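Local coordinates for putative low molecular weight protein-tyrosine-phosphatase slr0328 (Synechocystis sp., PDB 5O7B) that probably removes phosphate from phosphotyrosine side chains of proteins, as a low molecular weight protein tyrosine phosphatase, at residues L16-L21 and N32-Q37; M67-K72 and G141-F146. One frame throughout, in Å; residues are numbered along the deposited sequence.

How the contacts relate
Contact 1 is the core contact: residues 16-21, which include strand 17-20, meet helix 26-37 near the centre of the chain. Contact 2 lies further out, where helix 65-68 and the loop after it face the start of helix 143-156. The two share no segment; their centres are about 16 Å apart and they do not touch. Each pairs a methionine with a phenylalanine, with strand and helix supplying the two residues in contact 1 and two helices in contact 2. Contact 1 is wholly apolar. Contact 2 adds an exposed polar pair, E69 and Q143, on its exposed side. R26, probably catalytic, is near both.

Contact 1. Residues L16-L21 and N32-Q37; sequences LLFVCL and NIMNAQ
M34 of helix 26-37 packs on F18 of strand 17-20. The ring of F18 meets it with its outer edge. M34 CG lies near the ring plane, 3.5 Å from F18 CZ. M34 CB lies 3.7 Å from F18 CE2, so both methylenes, CB and CG, sit against the CE2-CZ side of the ring. The two side chains cross at about a right angle. CG of M34 is anti to the backbone N (chi1 -162°), and the chain then bends at chi2. The sulfur then stays outside the ring, beyond CZ, and not over its face. M34 SD is 5.4 Å from the F18 ring centroid and 72° off the ring normal, an oblique Met-aromatic contact. L16 adds a smaller touch at the margin, with CD1 4.2 Å from M34 CG. No hydrogen bond joins the two segments. F18 also touches A30, one turn earlier on the same helix, and its backbone bonds to D50 and A52 of the neighbouring parallel strand 50-53. The M34-F18 packing ties the last turns of the helix to the strand. Strand and helix flank the phosphate-binding loop of the low molecular weight phosphatases, a CX5R signature from C20, the probable nucleophile, to R26, probably catalytic too.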
ATOM      1  N   LEU A  16      -0.908   3.559  12.152  1.00 33.78           N
ATOM      2  CA  LEU A  16      -0.754   2.447  11.222  1.00 34.24           C
ATOM      3  C   LEU A  16       0.222   2.823  10.111  1.00 29.25           C
ATOM      4  O   LEU A  16       0.123   3.910   9.533  1.00 26.63           O
ATOM      5  CB  LEU A  16      -2.107   2.049  10.625  1.00 31.25           C
ATOM      6  CG  LEU A  16      -3.353   2.090  11.524  1.00 29.90           C
ATOM      7  CD1 LEU A  16      -4.589   1.789  10.706  1.00 26.21           C
ATOM      8  CD2 LEU A  16      -3.249   1.120  12.695  1.00 26.59           C
ATOM      9  N   LEU A  17       1.152   1.922   9.801  1.00 30.32           N
ATOM     10  CA  LEU A  17       2.182   2.173   8.798  1.00 24.17           C
ATOM     11  C   LEU A  17       2.130   1.071   7.756  1.00 27.27           C
ATOM     12  O   LEU A  17       2.264  -0.110   8.095  1.00 26.10           O
ATOM     13  CB  LEU A  17       3.572   2.243   9.437  1.00 27.07           C
ATOM     14  CG  LEU A  17       4.769   2.589   8.537  1.00 27.92           C
ATOM     15  CD1 LEU A  17       4.822   4.072   8.261  1.00 27.71           C
ATOM     16  CD2 LEU A  17       6.064   2.135   9.190  1.00 28.56           C
ATOM     17  N   PHE A  18       1.938   1.455   6.495  1.00 24.17           N
ATOM     18  CA  PHE A  18       1.906   0.510   5.386  1.00 23.18           C
ATOM     19  C   PHE A  18       3.224   0.579   4.627  1.00 25.22           C
ATOM     20  O   PHE A  18       3.710   1.674   4.331  1.00 23.66           O
ATOM     21  CB  PHE A  18       0.721   0.807   4.469  1.00 26.00           C
ATOM     22  CG  PHE A  18      -0.613   0.778   5.178  1.00 25.50           C
ATOM     23  CD1 PHE A  18      -1.297  -0.417   5.353  1.00 22.24           C
ATOM     24  CD2 PHE A  18      -1.173   1.942   5.678  1.00 22.33           C
ATOM     25  CE1 PHE A  18      -2.515  -0.447   6.006  1.00 23.00           C
ATOM     26  CE2 PHE A  18      -2.400   1.917   6.334  1.00 23.46           C
ATOM     27  CZ  PHE A  18      -3.068   0.725   6.494  1.00 24.90           C
ATOM     28  N   VAL A  19       3.814  -0.584   4.326  1.00 24.74           N
ATOM     29  CA  VAL A  19       5.177  -0.639   3.798  1.00 24.53           C
ATOM     30  C   VAL A  19       5.216  -1.465   2.519  1.00 26.08           C
ATOM     31  O   VAL A  19       4.718  -2.599   2.490  1.00 24.65           O
ATOM     32  CB  VAL A  19       6.175  -1.212   4.825  1.00 26.07           C
ATOM     33  CG1 VAL A  19       7.587  -1.223   4.250  1.00 25.69           C
ATOM     34  CG2 VAL A  19       6.140  -0.409   6.105  1.00 22.77           C
ATOM     35  N   CYS A  20       5.820  -0.902   1.477  1.00 27.30           N
ATOM     36  CA  CYS A  20       6.187  -1.643   0.273  1.00 29.50           C
ATOM     37  C   CYS A  20       7.682  -1.424   0.040  1.00 28.77           C
ATOM     38  O   CYS A  20       8.436  -1.052   0.948  1.00 28.33           O
ATOM     39  CB  CYS A  20       5.312  -1.230  -0.916  1.00 24.43           C
ATOM     40  SG  CYS A  20       5.519   0.473  -1.466  1.00 26.14           S
ATOM     41  N   LEU A  21       8.141  -1.670  -1.188  1.00 25.94           N
ATOM     42  CA  LEU A  21       9.573  -1.597  -1.482  1.00 25.80           C
ATOM     43  C   LEU A  21      10.039  -0.155  -1.662  1.00 27.13           C
ATOM     44  O   LEU A  21      10.834   0.354  -0.864  1.00 29.64           O
ATOM     45  CB  LEU A  21       9.908  -2.427  -2.732  1.00 25.97           C
ATOM     46  CG  LEU A  21      11.364  -2.385  -3.226  1.00 29.00           C
ATOM     47  CD1 LEU A  21      12.332  -2.845  -2.145  1.00 28.20           C
ATOM     48  CD2 LEU A  21      11.563  -3.207  -4.488  1.00 27.87           C
ATOM     49  N   ASN A  32      -3.914   5.704   1.385  1.00 28.49           N
ATOM     50  CA  ASN A  32      -5.085   6.513   1.080  1.00 30.72           C
ATOM     51  C   ASN A  32      -6.375   5.709   1.184  1.00 31.57           C
ATOM     52  O   ASN A  32      -7.402   6.246   1.612  1.00 30.75           O
ATOM     53  CB  ASN A  32      -4.977   7.143  -0.301  1.00 31.34           C
ATOM     54  N   ILE A  33      -6.348   4.436   0.781  1.00 30.45           N
ATOM     55  CA  ILE A  33      -7.524   3.585   0.943  1.00 28.23           C
ATOM     56  C   ILE A  33      -7.901   3.486   2.415  1.00 29.52           C
ATOM     57  O   ILE A  33      -9.063   3.679   2.791  1.00 29.79           O
ATOM     58  CB  ILE A  33      -7.281   2.194   0.326  1.00 29.45           C
ATOM     59  CG1 ILE A  33      -7.080   2.310  -1.191  1.00 32.34           C
ATOM     60  CG2 ILE A  33      -8.430   1.257   0.670  1.00 30.17           C
ATOM     61  N   MET A  34      -6.915   3.206   3.274  1.00 32.03           N
ATOM     62  CA  MET A  34      -7.186   3.099   4.705  1.00 31.43           C
ATOM     63  C   MET A  34      -7.681   4.418   5.276  1.00 31.94           C
ATOM     64  O   MET A  34      -8.599   4.436   6.103  1.00 31.52           O
ATOM     65  CB  MET A  34      -5.937   2.646   5.449  1.00 28.19           C
ATOM     66  CG  MET A  34      -6.228   2.092   6.837  1.00 28.10           C
ATOM     67  SD  MET A  34      -7.205   0.588   6.777  1.00 30.95           S
ATOM     68  CE  MET A  34      -7.960   0.634   8.403  1.00 35.63           C
ATOM     69  N   ASN A  35      -7.072   5.529   4.856  1.00 35.25           N
ATOM     70  CA  ASN A  35      -7.523   6.846   5.289  1.00 32.35           C
ATOM     71  C   ASN A  35      -9.000   7.037   4.984  1.00 31.73           C
ATOM     72  O   ASN A  35      -9.751   7.567   5.810  1.00 32.56           O
ATOM     73  CB  ASN A  35      -6.683   7.933   4.605  1.00 35.00           C
ATOM     74  CG  ASN A  35      -5.463   8.322   5.411  1.00 42.01           C
ATOM     75  OD1 ASN A  35      -5.234   7.787   6.492  1.00 60.25           O
ATOM     76  ND2 ASN A  35      -4.673   9.255   4.894  1.00 46.52           N
ATOM     77  N   ALA A  36      -9.434   6.588   3.803  1.00 34.04           N
ATOM     78  CA  ALA A  36     -10.828   6.737   3.397  1.00 35.99           C
ATOM     79  C   ALA A  36     -11.741   5.783   4.159  1.00 32.31           C
ATOM     80  O   ALA A  36     -12.859   6.153   4.539  1.00 30.85           O
ATOM     81  CB  ALA A  36     -10.960   6.504   1.892  1.00 35.78           C
ATOM     82  N   GLN A  37     -11.299   4.545   4.366  1.00 33.38           N
ATOM     83  CA  GLN A  37     -12.129   3.599   5.101  1.00 37.62           C
ATOM     84  C   GLN A  37     -12.304   4.047   6.552  1.00 34.67           C
ATOM     85  O   GLN A  37     -13.402   3.944   7.106  1.00 35.36           O
ATOM     86  CB  GLN A  37     -11.516   2.194   5.019  1.00 35.96           C
ATOM     87  CG  GLN A  37     -11.694   1.318   6.263  1.00 34.37           C
TER

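Contact 2. Residues M67-K72 and G141-F146; sequences MTESLK and GGQAGF
M67, on helix 65-68, packs against F146 of helix 143-156. Its CB meets the CD2-CE2 bond of the ring, 3.7 Å from F146 CD2 and 3.8 Å from F146 CE2. With chi1 at 178° CG points away from the backbone N, and two further turns, at chi2 and chi3, swing the methyl back toward the ring. The sulfur comes next. M67 SD stands at the ring edge, 5.4 Å from the F146 centroid and 88° off the ring normal, which makes a Met-aromatic contact. The terminal methyl ends the path: M67 CE is 3.7 Å from F146 CD2 and approaches the ring obliquely. It also lies 4.2 Å from the carbonyl O of F146. Within the low molecular weight phosphatase fold this packing joins the short helix 65-68 to the beginning of the long helix 143-156. M67 also touches V149 and I150, further along that long helix. The M67 side chain is about 6 Å from that of R26, probably catalytic, and the F146 side chain is about 7 Å from that of D137, the probable proton donor. Nearer the solvent, E69 OE1 is 3.5 Å from Q143 NE2, a polar approach with no hydrogen bond. The carboxylate and amide planes are turned 71° apart.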
ATOM      1  N   MET A  67      -0.388   5.292 -10.647  1.00 31.43           N
ATOM      2  CA  MET A  67      -1.187   4.909  -9.487  1.00 37.33           C
ATOM      3  C   MET A  67      -2.047   6.068  -8.999  1.00 36.82           C
ATOM      4  O   MET A  67      -3.166   5.853  -8.525  1.00 36.56           O
ATOM      5  CB  MET A  67      -0.284   4.396  -8.365  1.00 31.84           C
ATOM      6  CG  MET A  67      -1.026   4.016  -7.082  1.00 34.56           C
ATOM      7  SD  MET A  67      -2.290   2.727  -7.274  1.00 33.00           S
ATOM      8  CE  MET A  67      -1.284   1.263  -7.092  1.00 31.93           C
ATOM      9  N   THR A  68      -1.548   7.303  -9.101  1.00 35.07           N
ATOM     10  CA  THR A  68      -2.394   8.447  -8.773  1.00 37.42           C
ATOM     11  C   THR A  68      -3.560   8.551  -9.747  1.00 36.05           C
ATOM     12  O   THR A  68      -4.689   8.846  -9.341  1.00 39.08           O
ATOM     13  CB  THR A  68      -1.587   9.748  -8.764  1.00 41.34           C
ATOM     14  OG1 THR A  68      -1.122  10.036 -10.089  1.00 56.01           O
ATOM     15  CG2 THR A  68      -0.404   9.662  -7.809  1.00 37.67           C
ATOM     16  N   GLU A  69      -3.310   8.285 -11.029  1.00 40.58           N
ATOM     17  CA  GLU A  69      -4.361   8.256 -12.046  1.00 41.32           C
ATOM     18  C   GLU A  69      -5.316   7.100 -11.774  1.00 44.22           C
ATOM     19  O   GLU A  69      -4.932   5.936 -11.925  1.00 45.57           O
ATOM     20  CB  GLU A  69      -3.745   8.116 -13.439  1.00 37.50           C
ATOM     21  CG  GLU A  69      -4.769   8.125 -14.585  1.00 35.41           C
ATOM     22  CD  GLU A  69      -4.210   7.616 -15.899  1.00 47.86           C
ATOM     23  OE1 GLU A  69      -5.001   7.231 -16.796  1.00 56.31           O
ATOM     24  OE2 GLU A  69      -2.969   7.594 -16.041  1.00 64.47           O
ATOM     25  N   SER A  70      -6.554   7.416 -11.380  1.00 36.82           N
ATOM     26  CA  SER A  70      -7.640   6.428 -11.331  1.00 71.24           C
ATOM     27  C   SER A  70      -8.903   7.034 -10.718  1.00 62.55           C
ATOM     28  O   SER A  70      -8.943   8.228 -10.406  1.00 52.45           O
ATOM     29  CB  SER A  70      -7.241   5.151 -10.558  1.00 47.53           C
ATOM     30  OG  SER A  70      -7.437   5.266  -9.171  1.00 45.70           O
ATOM     31  N   LEU A  71      -9.950   6.227 -10.550  1.00 72.16           N
ATOM     32  CA  LEU A  71     -11.144   6.744  -9.895  1.00 63.86           C
ATOM     33  C   LEU A  71     -10.938   6.818  -8.377  1.00 80.05           C
ATOM     34  O   LEU A  71     -11.135   7.885  -7.783  1.00 88.53           O
ATOM     35  CB  LEU A  71     -12.371   5.921 -10.312  1.00 48.42           C
ATOM     36  CG  LEU A  71     -13.778   6.516 -10.326  1.00 77.61           C
ATOM     37  CD1 LEU A  71     -14.716   5.542 -11.024  1.00 81.20           C
ATOM     38  CD2 LEU A  71     -14.279   6.827  -8.922  1.00 78.72           C
ATOM     39  N   LYS A  72     -10.566   5.718  -7.709  1.00 68.93           N
ATOM     40  CA  LYS A  72     -10.848   4.349  -8.101  1.00 52.41           C
ATOM     41  C   LYS A  72     -12.073   4.008  -7.270  1.00 70.69           C
ATOM     42  O   LYS A  72     -12.360   4.702  -6.288  1.00 55.54           O
ATOM     43  CB  LYS A  72      -9.695   3.391  -7.829  1.00 49.54           C
ATOM     44  CG  LYS A  72      -9.934   1.963  -8.335  1.00 47.90           C
ATOM     45  CD  LYS A  72     -10.976   1.210  -7.486  1.00 53.76           C
ATOM     46  CE  LYS A  72     -11.135  -0.253  -7.911  1.00 32.99           C
ATOM     47  NZ  LYS A  72     -11.384  -1.070  -6.682  1.00 44.48           N
ATOM     48  N   GLY A 141       4.277  -2.966 -14.991  1.00 41.56           N
ATOM     49  CA  GLY A 141       3.060  -3.509 -15.540  1.00 31.08           C
ATOM     50  C   GLY A 141       2.152  -2.459 -16.155  1.00 32.36           C
ATOM     51  O   GLY A 141       2.353  -1.253 -15.997  1.00 35.15           O
ATOM     52  N   GLY A 142       1.131  -2.959 -16.858  1.00 34.11           N
ATOM     53  CA  GLY A 142       0.083  -2.130 -17.411  1.00 33.87           C
ATOM     54  C   GLY A 142      -0.909  -1.673 -16.359  1.00 36.33           C
ATOM     55  O   GLY A 142      -0.810  -1.994 -15.174  1.00 33.45           O
ATOM     56  N   GLN A 143      -1.907  -0.915 -16.818  1.00 34.60           N
ATOM     57  CA  GLN A 143      -2.814  -0.249 -15.889  1.00 37.57           C
ATOM     58  C   GLN A 143      -3.686  -1.242 -15.128  1.00 36.97           C
ATOM     59  O   GLN A 143      -4.080  -0.965 -13.989  1.00 35.11           O
ATOM     60  CB  GLN A 143      -3.679   0.761 -16.638  1.00 44.54           C
ATOM     61  CG  GLN A 143      -3.836   2.095 -15.938  1.00 49.41           C
ATOM     62  CD  GLN A 143      -4.078   3.248 -16.901  1.00 47.90           C
ATOM     63  OE1 GLN A 143      -3.177   3.690 -17.609  1.00 50.76           O
ATOM     64  NE2 GLN A 143      -5.313   3.727 -16.937  1.00 51.00           N
ATOM     65  N   ALA A 144      -3.985  -2.401 -15.725  1.00 35.58           N
ATOM     66  CA  ALA A 144      -4.852  -3.369 -15.059  1.00 35.14           C
ATOM     67  C   ALA A 144      -4.234  -3.885 -13.764  1.00 35.84           C
ATOM     68  O   ALA A 144      -4.956  -4.145 -12.796  1.00 33.47           O
ATOM     69  CB  ALA A 144      -5.175  -4.528 -16.001  1.00 39.91           C
ATOM     70  N   GLY A 145      -2.906  -4.033 -13.719  1.00 33.39           N
ATOM     71  CA  GLY A 145      -2.251  -4.384 -12.469  1.00 33.88           C
ATOM     72  C   GLY A 145      -2.420  -3.329 -11.389  1.00 31.61           C
ATOM     73  O   GLY A 145      -2.395  -3.640 -10.196  1.00 29.76           O
ATOM     74  N   PHE A 146      -2.590  -2.072 -11.786  1.00 29.60           N
ATOM     75  CA  PHE A 146      -2.796  -1.024 -10.793  1.00 32.18           C
ATOM     76  C   PHE A 146      -4.185  -1.115 -10.179  1.00 31.98           C
ATOM     77  O   PHE A 146      -4.352  -0.898  -8.973  1.00 29.63           O
ATOM     78  CB  PHE A 146      -2.560   0.345 -11.420  1.00 29.82           C
ATOM     79  CG  PHE A 146      -1.104   0.680 -11.588  1.00 34.08           C
ATOM     80  CD1 PHE A 146      -0.389   0.204 -12.677  1.00 30.74           C
ATOM     81  CD2 PHE A 146      -0.443   1.449 -10.640  1.00 31.81           C
ATOM     82  CE1 PHE A 146       0.958   0.500 -12.827  1.00 30.37           C
ATOM     83  CE2 PHE A 146       0.899   1.744 -10.780  1.00 28.83           C
ATOM     84  CZ  PHE A 146       1.601   1.270 -11.875  1.00 28.00           C
TER